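PDB 5M2A: beta subunit of photoactivated adenylyl cyclase from Beggiatoa sp. PS, which senses blue light through a flavin-binding BLUF domain and, when photoactivated, probably makes cyclic AMP from ATP in its adenylyl cyclase domain. Local coordinates for residues I31-L43 with I53-K67. Sequence-based numbering, arbitrary orientation. Where two conformers were deposited one is given.
Sequences IKNNQRDNITGVL and ILEGENEKVDKLYKK. With FMN (flavin mononucleotide), chain F.
T40 and E55 face each other as an antiparallel hydrogen-bonded pair, T40 N reaching E55 O at 3.0 Å and E55 N returning to T40 O. A third bond forms between their side chains, which lie on one face of the sheet: T40 OG1 donates to E55 OE1 (3.0 Å), meeting the carboxylate on its anti side and 31° out of its plane. E55 holds CG between its backbone N and carbonyl carbon (chi1 41°) and then runs extended, which lays the carboxylate across the threonine hydroxyl. R7, M90 N and F91 N grip the same carboxylate, and R89 also binds T40 OG1; a glutamine in place of E55 would probably cost R7 its charged mate and, by turning an NH2 toward one of these donors, leave a backbone N-H or the T40 hydroxyl without an acceptor. V42 and I53 continue the hairpin, their side chains lying side by side where the second subunit packs against both. Between these pairs G41 CA makes a CA-H...O contact with I53 O (3.1 Å), and a CB here would run into that oxygen and the preceding carbonyl. Beyond the strands, I39 CD1 rests on L64 CD2 (3.7 Å), packing the turn between helix 20-36 and strand 40-46 against helix 58-69, while a water bridges D37 OD2 and K60 O. The two helices flank the flavin: N34 OD1 accepts a hydrogen bond from flavin N3 (2.9 Å, 175°), N34 ND2 donates to flavin O4, N33 ND2 binds flavin O2, and L64 CD1 lies 3.3 Å from flavin C2. With ND2 also donating to A95 O, the N34 amide is fixed in rotation, so the pyrimidine edge of the BLUF chromophore is read by a matched donor and acceptor.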
ATOM      1  N   ILE A  31      12.010   5.375 -36.632  1.00 42.51           N
ATOM      2  CA  ILE A  31      11.322   5.287 -37.920  1.00 50.88           C
ATOM      3  C   ILE A  31      12.008   4.276 -38.831  1.00 50.53           C
ATOM      4  O   ILE A  31      11.348   3.463 -39.488  1.00 52.02           O
ATOM      5  CB  ILE A  31      11.241   6.677 -38.578  1.00 52.25           C
ATOM      6  CG1 ILE A  31      10.291   7.582 -37.793  1.00 49.74           C
ATOM      7  CG2 ILE A  31      10.784   6.566 -40.025  1.00 54.92           C
ATOM      8  CD1 ILE A  31      10.221   8.991 -38.344  1.00 51.56           C
ATOM      9  N   LYS A  32      13.342   4.307 -38.882  1.00 56.56           N
ATOM     10  CA  LYS A  32      14.079   3.382 -39.739  1.00 57.95           C
ATOM     11  C   LYS A  32      13.906   1.940 -39.277  1.00 57.60           C
ATOM     12  O   LYS A  32      13.577   1.057 -40.078  1.00 52.55           O
ATOM     13  CB  LYS A  32      15.561   3.760 -39.764  1.00 63.95           C
ATOM     14  CG  LYS A  32      15.868   5.049 -40.508  1.00 71.89           C
ATOM     15  CD  LYS A  32      17.352   5.376 -40.443  1.00 75.90           C
ATOM     16  CE  LYS A  32      17.818   5.532 -39.003  1.00 75.00           C
ATOM     17  NZ  LYS A  32      19.246   5.935 -38.905  1.00 77.51           N
ATOM     18  N   ASN A  33      14.128   1.681 -37.984  1.00 49.87           N
ATOM     19  CA  ASN A  33      14.016   0.318 -37.476  1.00 55.26           C
ATOM     20  C   ASN A  33      12.577  -0.180 -37.536  1.00 55.45           C
ATOM     21  O   ASN A  33      12.327  -1.320 -37.946  1.00 57.52           O
ATOM     22  CB  ASN A  33      14.548   0.242 -36.046  1.00 49.31           C
ATOM     23  CG  ASN A  33      16.035   0.537 -35.957  1.00 53.44           C
ATOM     24  OD1 ASN A  33      16.733   0.578 -36.969  1.00 55.85           O
ATOM     25  ND2 ASN A  33      16.528   0.737 -34.736  1.00 53.46           N
ATOM     26  N   ASN A  34      11.616   0.661 -37.141  1.00 51.02           N
ATOM     27  CA  ASN A  34      10.225   0.217 -37.096  1.00 47.83           C
ATOM     28  C   ASN A  34       9.679  -0.072 -38.488  1.00 46.06           C
ATOM     29  O   ASN A  34       8.846  -0.970 -38.647  1.00 56.68           O
ATOM     30  CB  ASN A  34       9.365   1.258 -36.379  1.00 41.47           C
ATOM     31  CG  ASN A  34       9.718   1.386 -34.905  1.00 41.73           C
ATOM     32  OD1 ASN A  34      10.677   0.776 -34.431  1.00 44.14           O
ATOM     33  ND2 ASN A  34       8.949   2.188 -34.178  1.00 37.48           N
ATOM     34  N   GLN A  35      10.134   0.665 -39.504  1.00 47.31           N
ATOM     35  CA  GLN A  35       9.745   0.342 -40.876  1.00 55.76           C
ATOM     36  C   GLN A  35      10.299  -1.011 -41.303  1.00 58.33           C
ATOM     37  O   GLN A  35       9.633  -1.766 -42.020  1.00 60.83           O
ATOM     38  CB  GLN A  35      10.214   1.437 -41.836  1.00 56.07           C
ATOM     39  CG  GLN A  35       9.240   2.595 -41.976  1.00 59.58           C
ATOM     40  CD  GLN A  35       9.779   3.716 -42.842  1.00 67.20           C
ATOM     41  OE1 GLN A  35      10.920   3.669 -43.300  1.00 65.53           O
ATOM     42  NE2 GLN A  35       8.957   4.736 -43.068  1.00 72.23           N
ATOM     43  N   ARG A  36      11.524  -1.331 -40.880  1.00 58.87           N
ATOM     44  CA  ARG A  36      12.081  -2.648 -41.166  1.00 67.33           C
ATOM     45  C   ARG A  36      11.300  -3.746 -40.456  1.00 66.00           C
ATOM     46  O   ARG A  36      11.003  -4.790 -41.048  1.00 67.67           O
ATOM     47  CB  ARG A  36      13.552  -2.692 -40.758  1.00 73.70           C
ATOM     48  CG  ARG A  36      14.164  -4.085 -40.779  1.00 83.31           C
ATOM     49  CD  ARG A  36      15.606  -4.055 -40.311  1.00 89.31           C
ATOM     50  NE  ARG A  36      15.753  -3.346 -39.045  1.00 90.80           N
ATOM     51  CZ  ARG A  36      15.564  -3.898 -37.851  1.00 94.79           C
ATOM     52  NH1 ARG A  36      15.216  -5.174 -37.754  1.00 98.85           N
ATOM     53  NH2 ARG A  36      15.724  -3.170 -36.752  1.00 92.73           N
ATOM     54  N   ASP A  37      10.953  -3.526 -39.192  1.00 53.09           N
ATOM     55  CA  ASP A  37      10.257  -4.520 -38.386  1.00 62.52           C
ATOM     56  C   ASP A  37       8.743  -4.445 -38.526  1.00 55.51           C
ATOM     57  O   ASP A  37       8.039  -5.165 -37.811  1.00 53.94           O
ATOM     58  CB  ASP A  37      10.642  -4.365 -36.914  1.00 56.81           C
ATOM     59  CG  ASP A  37      12.080  -4.752 -36.646  1.00 60.12           C
ATOM     60  OD1 ASP A  37      12.615  -5.602 -37.387  1.00 60.64           O
ATOM     61  OD2 ASP A  37      12.673  -4.211 -35.689  1.00 61.25           O
ATOM     62  N   ASN A  38       8.235  -3.600 -39.424  1.00 53.59           N
ATOM     63  CA  ASN A  38       6.795  -3.390 -39.583  1.00 57.72           C
ATOM     64  C   ASN A  38       6.151  -2.982 -38.257  1.00 54.19           C
ATOM     65  O   ASN A  38       5.058  -3.430 -37.905  1.00 54.41           O
ATOM     66  CB  ASN A  38       6.123  -4.635 -40.167  1.00 67.33           C
ATOM     67  CG  ASN A  38       4.798  -4.326 -40.841  1.00 80.26           C
ATOM     68  OD1 ASN A  38       4.570  -3.209 -41.308  1.00 86.50           O
ATOM     69  ND2 ASN A  38       3.917  -5.319 -40.897  1.00 83.17           N
ATOM     70  N   ILE A  39       6.845  -2.126 -37.507  1.00 49.46           N
ATOM     71  CA  ILE A  39       6.345  -1.600 -36.239  1.00 43.55           C
ATOM     72  C   ILE A  39       5.809  -0.198 -36.475  1.00 40.35           C
ATOM     73  O   ILE A  39       6.387   0.583 -37.244  1.00 41.21           O
ATOM     74  CB  ILE A  39       7.444  -1.603 -35.155  1.00 43.26           C
ATOM     75  CG1 ILE A  39       7.852  -3.036 -34.817  1.00 52.83           C
ATOM     76  CG2 ILE A  39       6.981  -0.877 -33.883  1.00 38.02           C
ATOM     77  CD1 ILE A  39       8.941  -3.136 -33.774  1.00 55.20           C
ATOM     78  N   THR A  40       4.687   0.117 -35.837  1.00 40.53           N
ATOM     79  CA  THR A  40       4.130   1.455 -35.861  1.00 38.22           C
ATOM     80  C   THR A  40       3.875   1.912 -34.430  1.00 33.85           C
ATOM     81  O   THR A  40       3.842   1.109 -33.494  1.00 33.58           O
ATOM     82  CB  THR A  40       2.836   1.510 -36.682  1.00 38.33           C
ATOM     83  OG1 THR A  40       1.917   0.521 -36.210  1.00 40.65           O
ATOM     84  CG2 THR A  40       3.129   1.273 -38.170  1.00 39.02           C
ATOM     85  N   GLY A  41       3.714   3.214 -34.260  1.00 32.63           N
ATOM     86  CA  GLY A  41       3.402   3.742 -32.948  1.00 30.62           C
ATOM     87  C   GLY A  41       3.629   5.232 -32.858  1.00 29.95           C
ATOM     88  O   GLY A  41       3.845   5.923 -33.856  1.00 30.95           O
ATOM     89  N   VAL A  42       3.540   5.725 -31.621  1.00 31.27           N
ATOM     90  CA  VAL A  42       3.682   7.140 -31.318  0.50 29.48           C
ATOM     91  C   VAL A  42       4.538   7.294 -30.077  1.00 27.62           C
ATOM     92  O   VAL A  42       4.498   6.461 -29.164  1.00 26.42           O
ATOM     93  CB  VAL A  42       2.320   7.848 -31.105  0.50 29.44           C
ATOM     94  CG1 VAL A  42       1.525   7.854 -32.374  0.50 33.60           C
ATOM     95  CG2 VAL A  42       1.530   7.177 -29.997  0.50 25.68           C
ATOM     96  N   LEU A  43       5.318   8.367 -30.041  1.00 27.64           N
ATOM     97  CA  LEU A  43       6.133   8.721 -28.887  1.00 27.28           C
ATOM     98  C   LEU A  43       5.789  10.150 -28.501  1.00 26.96           C
ATOM     99  O   LEU A  43       6.011  11.075 -29.289  1.00 28.67           O
ATOM    100  CB  LEU A  43       7.628   8.584 -29.193  1.00 28.87           C
ATOM    101  CG  LEU A  43       8.598   9.036 -28.101  1.00 41.71           C
ATOM    102  CD1 LEU A  43       8.436   8.163 -26.857  1.00 27.81           C
ATOM    103  CD2 LEU A  43      10.035   9.002 -28.624  1.00 45.27           C
ATOM    104  N   ILE A  53       3.570   4.204 -27.485  1.00 25.07           N
ATOM    105  CA  ILE A  53       2.723   3.107 -27.925  1.00 25.56           C
ATOM    106  C   ILE A  53       3.455   2.411 -29.061  1.00 30.32           C
ATOM    107  O   ILE A  53       3.893   3.071 -30.009  1.00 28.14           O
ATOM    108  CB  ILE A  53       1.343   3.610 -28.391  1.00 27.96           C
ATOM    109  CG1 ILE A  53       0.683   4.464 -27.305  1.00 28.74           C
ATOM    110  CG2 ILE A  53       0.450   2.433 -28.772  1.00 29.18           C
ATOM    111  CD1 ILE A  53      -0.638   5.112 -27.734  1.00 25.66           C
ATOM    112  N   LEU A  54       3.612   1.093 -28.950  1.00 32.91           N
ATOM    113  CA  LEU A  54       4.270   0.274 -29.960  1.00 31.59           C
ATOM    114  C   LEU A  54       3.312  -0.818 -30.416  1.00 31.43           C
ATOM    115  O   LEU A  54       2.594  -1.399 -29.598  1.00 30.86           O
ATOM    116  CB  LEU A  54       5.555  -0.363 -29.404  1.00 32.84           C
ATOM    117  CG  LEU A  54       6.699   0.546 -28.954  1.00 37.68           C
ATOM    118  CD1 LEU A  54       7.802  -0.272 -28.290  1.00 40.69           C
ATOM    119  CD2 LEU A  54       7.254   1.337 -30.131  1.00 41.32           C
ATOM    120  N   GLU A  55       3.287  -1.101 -31.720  1.00 33.17           N
ATOM    121  CA  GLU A  55       2.437  -2.171 -32.215  1.00 34.62           C
ATOM    122  C   GLU A  55       3.108  -2.871 -33.390  1.00 38.94           C
ATOM    123  O   GLU A  55       3.879  -2.267 -34.138  1.00 40.91           O
ATOM    124  CB  GLU A  55       1.046  -1.663 -32.614  1.00 48.82           C
ATOM    125  CG  GLU A  55       1.055  -0.337 -33.335  1.00 48.51           C
ATOM    126  CD  GLU A  55      -0.336   0.150 -33.693  1.00 46.69           C
ATOM    127  OE1 GLU A  55      -0.446   1.075 -34.526  1.00 38.75           O
ATOM    128  OE2 GLU A  55      -1.319  -0.390 -33.141  1.00 44.34           O
ATOM    129  N   GLY A  56       2.809  -4.153 -33.524  1.00 40.87           N
ATOM    130  CA  GLY A  56       3.418  -4.985 -34.547  1.00 43.58           C
ATOM    131  C   GLY A  56       3.365  -6.434 -34.109  1.00 47.72           C
ATOM    132  O   GLY A  56       2.835  -6.764 -33.050  1.00 47.18           O
ATOM    133  N   GLU A  57       3.933  -7.300 -34.949  1.00 52.16           N
ATOM    134  CA  GLU A  57       3.985  -8.715 -34.609  1.00 58.20           C
ATOM    135  C   GLU A  57       4.720  -8.913 -33.287  1.00 57.90           C
ATOM    136  O   GLU A  57       5.676  -8.197 -32.973  1.00 56.28           O
ATOM    137  CB  GLU A  57       4.645  -9.518 -35.732  1.00 68.14           C
ATOM    138  CG  GLU A  57       3.646 -10.003 -36.771  1.00 76.26           C
ATOM    139  CD  GLU A  57       4.307 -10.578 -38.005  1.00 85.13           C
ATOM    140  OE1 GLU A  57       5.539 -10.422 -38.149  1.00 86.81           O
ATOM    141  OE2 GLU A  57       3.596 -11.186 -38.834  1.00 90.44           O
ATOM    142  N   ASN A  58       4.244  -9.884 -32.505  1.00 63.50           N
ATOM    143  CA  ASN A  58       4.635  -9.982 -31.102  1.00 64.91           C
ATOM    144  C   ASN A  58       6.144 -10.112 -30.934  1.00 64.72           C
ATOM    145  O   ASN A  58       6.737  -9.458 -30.069  1.00 65.11           O
ATOM    146  CB  ASN A  58       3.924 -11.162 -30.445  1.00 70.96           C
ATOM    147  CG  ASN A  58       2.432 -11.154 -30.699  1.00 74.73           C
ATOM    148  OD1 ASN A  58       1.848 -10.112 -30.988  1.00 76.53           O
ATOM    149  ND2 ASN A  58       1.807 -12.320 -30.596  1.00 79.97           N
ATOM    150  N   GLU A  59       6.786 -10.949 -31.750  1.00 71.21           N
ATOM    151  CA  GLU A  59       8.225 -11.137 -31.609  1.00 75.41           C
ATOM    152  C   GLU A  59       8.980  -9.849 -31.908  1.00 68.26           C
ATOM    153  O   GLU A  59       9.928  -9.501 -31.196  1.00 67.25           O
ATOM    154  CB  GLU A  59       8.706 -12.267 -32.519  1.00 83.76           C
ATOM    155  CG  GLU A  59      10.119 -12.730 -32.207  1.00 92.05           C
ATOM    156  CD  GLU A  59      10.501 -13.995 -32.951  1.00101.97           C
ATOM    157  OE1 GLU A  59      10.106 -14.142 -34.127  1.00104.70           O
ATOM    158  OE2 GLU A  59      11.192 -14.848 -32.355  1.00105.69           O
ATOM    159  N   LYS A  60       8.562  -9.118 -32.942  1.00 61.69           N
ATOM    160  CA  LYS A  60       9.238  -7.872 -33.286  1.00 59.73           C
ATOM    161  C   LYS A  60       9.059  -6.823 -32.194  1.00 56.08           C
ATOM    162  O   LYS A  60       9.994  -6.077 -31.886  1.00 58.26           O
ATOM    163  CB  LYS A  60       8.715  -7.352 -34.623  1.00 50.30           C
ATOM    164  CG  LYS A  60       8.908  -8.324 -35.775  1.00 56.34           C
ATOM    165  CD  LYS A  60      10.381  -8.606 -36.016  1.00 58.73           C
ATOM    166  CE  LYS A  60      10.571  -9.540 -37.202  1.00 60.57           C
ATOM    167  NZ  LYS A  60      12.006  -9.691 -37.567  1.00 67.84           N
ATOM    168  N   VAL A  61       7.870  -6.757 -31.594  1.00 54.13           N
ATOM    169  CA  VAL A  61       7.624  -5.764 -30.551  1.00 51.35           C
ATOM    170  C   VAL A  61       8.402  -6.108 -29.287  1.00 53.24           C
ATOM    171  O   VAL A  61       8.949  -5.221 -28.619  1.00 52.40           O
ATOM    172  CB  VAL A  61       6.113  -5.641 -30.276  1.00 45.33           C
ATOM    173  CG1 VAL A  61       5.868  -4.738 -29.084  1.00 36.60           C
ATOM    174  CG2 VAL A  61       5.401  -5.090 -31.487  1.00 45.48           C
ATOM    175  N   ASP A  62       8.471  -7.394 -28.937  1.00 56.31           N
ATOM    176  CA  ASP A  62       9.174  -7.787 -27.717  1.00 59.74           C
ATOM    177  C   ASP A  62      10.676  -7.584 -27.854  1.00 57.41           C
ATOM    178  O   ASP A  62      11.343  -7.183 -26.893  1.00 53.04           O
ATOM    179  CB  ASP A  62       8.853  -9.239 -27.367  1.00 67.55           C
ATOM    180  CG  ASP A  62       7.404  -9.433 -26.966  1.00 70.86           C
ATOM    181  OD1 ASP A  62       6.777  -8.453 -26.506  1.00 68.17           O
ATOM    182  OD2 ASP A  62       6.892 -10.564 -27.110  1.00 73.77           O
ATOM    183  N   LYS A  63      11.226  -7.859 -29.042  1.00 58.58           N
ATOM    184  CA  LYS A  63      12.639  -7.577 -29.286  1.00 61.50           C
ATOM    185  C   LYS A  63      12.948  -6.100 -29.086  1.00 56.26           C
ATOM    186  O   LYS A  63      13.947  -5.745 -28.451  1.00 57.04           O
ATOM    187  CB  LYS A  63      13.028  -8.006 -30.702  1.00 65.06           C
ATOM    188  CG  LYS A  63      12.971  -9.502 -30.947  1.00 72.60           C
ATOM    189  CD  LYS A  63      13.354  -9.840 -32.382  1.00 75.09           C
ATOM    190  CE  LYS A  63      14.837  -9.636 -32.603  1.00 78.24           C
ATOM    191  NZ  LYS A  63      15.623 -10.385 -31.584  1.00 80.59           N
ATOM    192  N   LEU A  64      12.101  -5.223 -29.628  1.00 55.26           N
ATOM    193  CA  LEU A  64      12.342  -3.788 -29.514  1.00 48.64           C
ATOM    194  C   LEU A  64      12.206  -3.312 -28.074  1.00 42.74           C
ATOM    195  O   LEU A  64      13.013  -2.500 -27.603  1.00 43.76           O
ATOM    196  CB  LEU A  64      11.375  -3.029 -30.423  1.00 49.81           C
ATOM    197  CG  LEU A  64      11.317  -1.513 -30.236  1.00 46.91           C
ATOM    198  CD1 LEU A  64      12.688  -0.906 -30.436  1.00 51.45           C
ATOM    199  CD2 LEU A  64      10.297  -0.891 -31.179  1.00 42.56           C
ATOM    200  N   TYR A  65      11.181  -3.788 -27.363  1.00 43.36           N
ATOM    201  CA  TYR A  65      10.979  -3.325 -25.994  1.00 42.45           C
ATOM    202  C   TYR A  65      12.113  -3.773 -25.077  1.00 42.34           C
ATOM    203  O   TYR A  65      12.462  -3.057 -24.131  1.00 40.66           O
ATOM    204  CB  TYR A  65       9.629  -3.814 -25.468  1.00 44.18           C
ATOM    205  CG  TYR A  65       9.227  -3.204 -24.140  1.00 43.06           C
ATOM    206  CD1 TYR A  65       8.935  -1.851 -24.036  1.00 39.45           C
ATOM    207  CD2 TYR A  65       9.137  -3.982 -22.993  1.00 46.78           C
ATOM    208  CE1 TYR A  65       8.565  -1.289 -22.826  1.00 40.46           C
ATOM    209  CE2 TYR A  65       8.768  -3.431 -21.781  1.00 38.40           C
ATOM    210  CZ  TYR A  65       8.484  -2.082 -21.702  1.00 37.45           C
ATOM    211  OH  TYR A  65       8.115  -1.517 -20.500  1.00 38.94           O
ATOM    212  N   LYS A  66      12.705  -4.939 -25.343  1.00 47.28           N
ATOM    213  CA  LYS A  66      13.877  -5.353 -24.578  1.00 56.87           C
ATOM    214  C   LYS A  66      15.012  -4.345 -24.724  1.00 51.68           C
ATOM    215  O   LYS A  66      15.724  -4.054 -23.758  1.00 53.48           O
ATOM    216  CB  LYS A  66      14.328  -6.746 -25.021  1.00 64.52           C
ATOM    217  CG  LYS A  66      14.051  -7.836 -23.999  1.00 69.37           C
ATOM    218  CD  LYS A  66      14.483  -9.206 -24.504  1.00 76.90           C
ATOM    219  CE  LYS A  66      13.420  -9.826 -25.392  1.00 77.61           C
ATOM    220  NZ  LYS A  66      12.180 -10.141 -24.632  1.00 75.66           N
ATOM    221  N   LYS A  67      15.178  -3.785 -25.924  1.00 47.92           N
ATOM    222  CA  LYS A  67      16.236  -2.806 -26.144  1.00 47.55           C
ATOM    223  C   LYS A  67      15.879  -1.463 -25.528  1.00 43.90           C
ATOM    224  O   LYS A  67      16.733  -0.804 -24.924  1.00 48.31           O
ATOM    225  CB  LYS A  67      16.505  -2.644 -27.638  1.00 47.57           C
ATOM    226  CG  LYS A  67      16.806  -3.940 -28.358  1.00 59.54           C
ATOM    227  CD  LYS A  67      17.124  -3.674 -29.815  1.00 64.62           C
ATOM    228  CE  LYS A  67      16.094  -2.737 -30.428  1.00 66.88           C
ATOM    229  NZ  LYS A  67      16.311  -2.548 -31.888  1.00 68.76           N
TER
HETATM  230  N1  FMN F 404      14.271   2.332 -31.150  1.00 44.27           N
HETATM  231  C2  FMN F 404      13.517   1.764 -32.159  1.00 43.59           C
HETATM  232  O2  FMN F 404      14.061   1.085 -33.023  1.00 46.12           O
HETATM  233  N3  FMN F 404      12.149   1.942 -32.196  1.00 42.57           N
HETATM  234  C4  FMN F 404      11.531   2.698 -31.222  1.00 39.50           C
HETATM  235  O4  FMN F 404      10.312   2.864 -31.251  1.00 38.65           O
HETATM  236  C4A FMN F 404      12.282   3.272 -30.210  1.00 39.49           C
HETATM  237  N5  FMN F 404      11.648   4.024 -29.251  1.00 35.78           N
HETATM  238  C5A FMN F 404      12.378   4.596 -28.243  1.00 39.03           C
HETATM  239  C6  FMN F 404      11.725   5.349 -27.282  1.00 38.31           C
HETATM  240  C7  FMN F 404      12.450   5.936 -26.256  1.00 39.50           C
HETATM  241  C7M FMN F 404      11.720   6.749 -25.230  1.00 41.51           C
HETATM  242  C8  FMN F 404      13.831   5.767 -26.196  1.00 42.31           C
HETATM  243  C8M FMN F 404      14.626   6.396 -25.093  1.00 40.06           C
HETATM  244  C9  FMN F 404      14.487   5.008 -27.162  1.00 43.19           C
HETATM  245  C9A FMN F 404      13.759   4.419 -28.188  1.00 43.17           C
HETATM  246  N10 FMN F 404      14.400   3.663 -29.148  1.00 45.32           N
HETATM  247  C10 FMN F 404      13.661   3.089 -30.168  1.00 43.26           C
HETATM  248  C1' FMN F 404      15.896   3.506 -29.079  1.00 47.91           C
HETATM  249  C2' FMN F 404      16.369   2.089 -28.782  1.00 48.57           C
HETATM  250  O2' FMN F 404      16.449   1.911 -27.387  1.00 47.34           O
HETATM  251  C3' FMN F 404      17.748   1.898 -29.398  1.00 53.09           C
HETATM  252  O3' FMN F 404      18.564   2.996 -29.044  1.00 49.53           O
HETATM  253  C4' FMN F 404      17.645   1.816 -30.917  1.00 60.02           C
HETATM  254  O4' FMN F 404      16.803   0.743 -31.275  1.00 54.13           O
HETATM  255  C5' FMN F 404      19.012   1.610 -31.559  1.00 72.30           C
HETATM  256  O5' FMN F 404      19.563   0.406 -31.076  1.00 79.58           O
HETATM  257  P   FMN F 404      20.883  -0.221 -31.746  1.00 84.82           P
HETATM  258  O1P FMN F 404      20.470  -0.940 -33.008  1.00 84.21           O
HETATM  259  O2P FMN F 404      21.852   0.892 -32.082  1.00 86.50           O
HETATM  260  O3P FMN F 404      21.519  -1.190 -30.775  1.00 86.10           O
HETATM  261  O   HOH W   1      12.145  -5.466 -33.416  1.00 56.03           O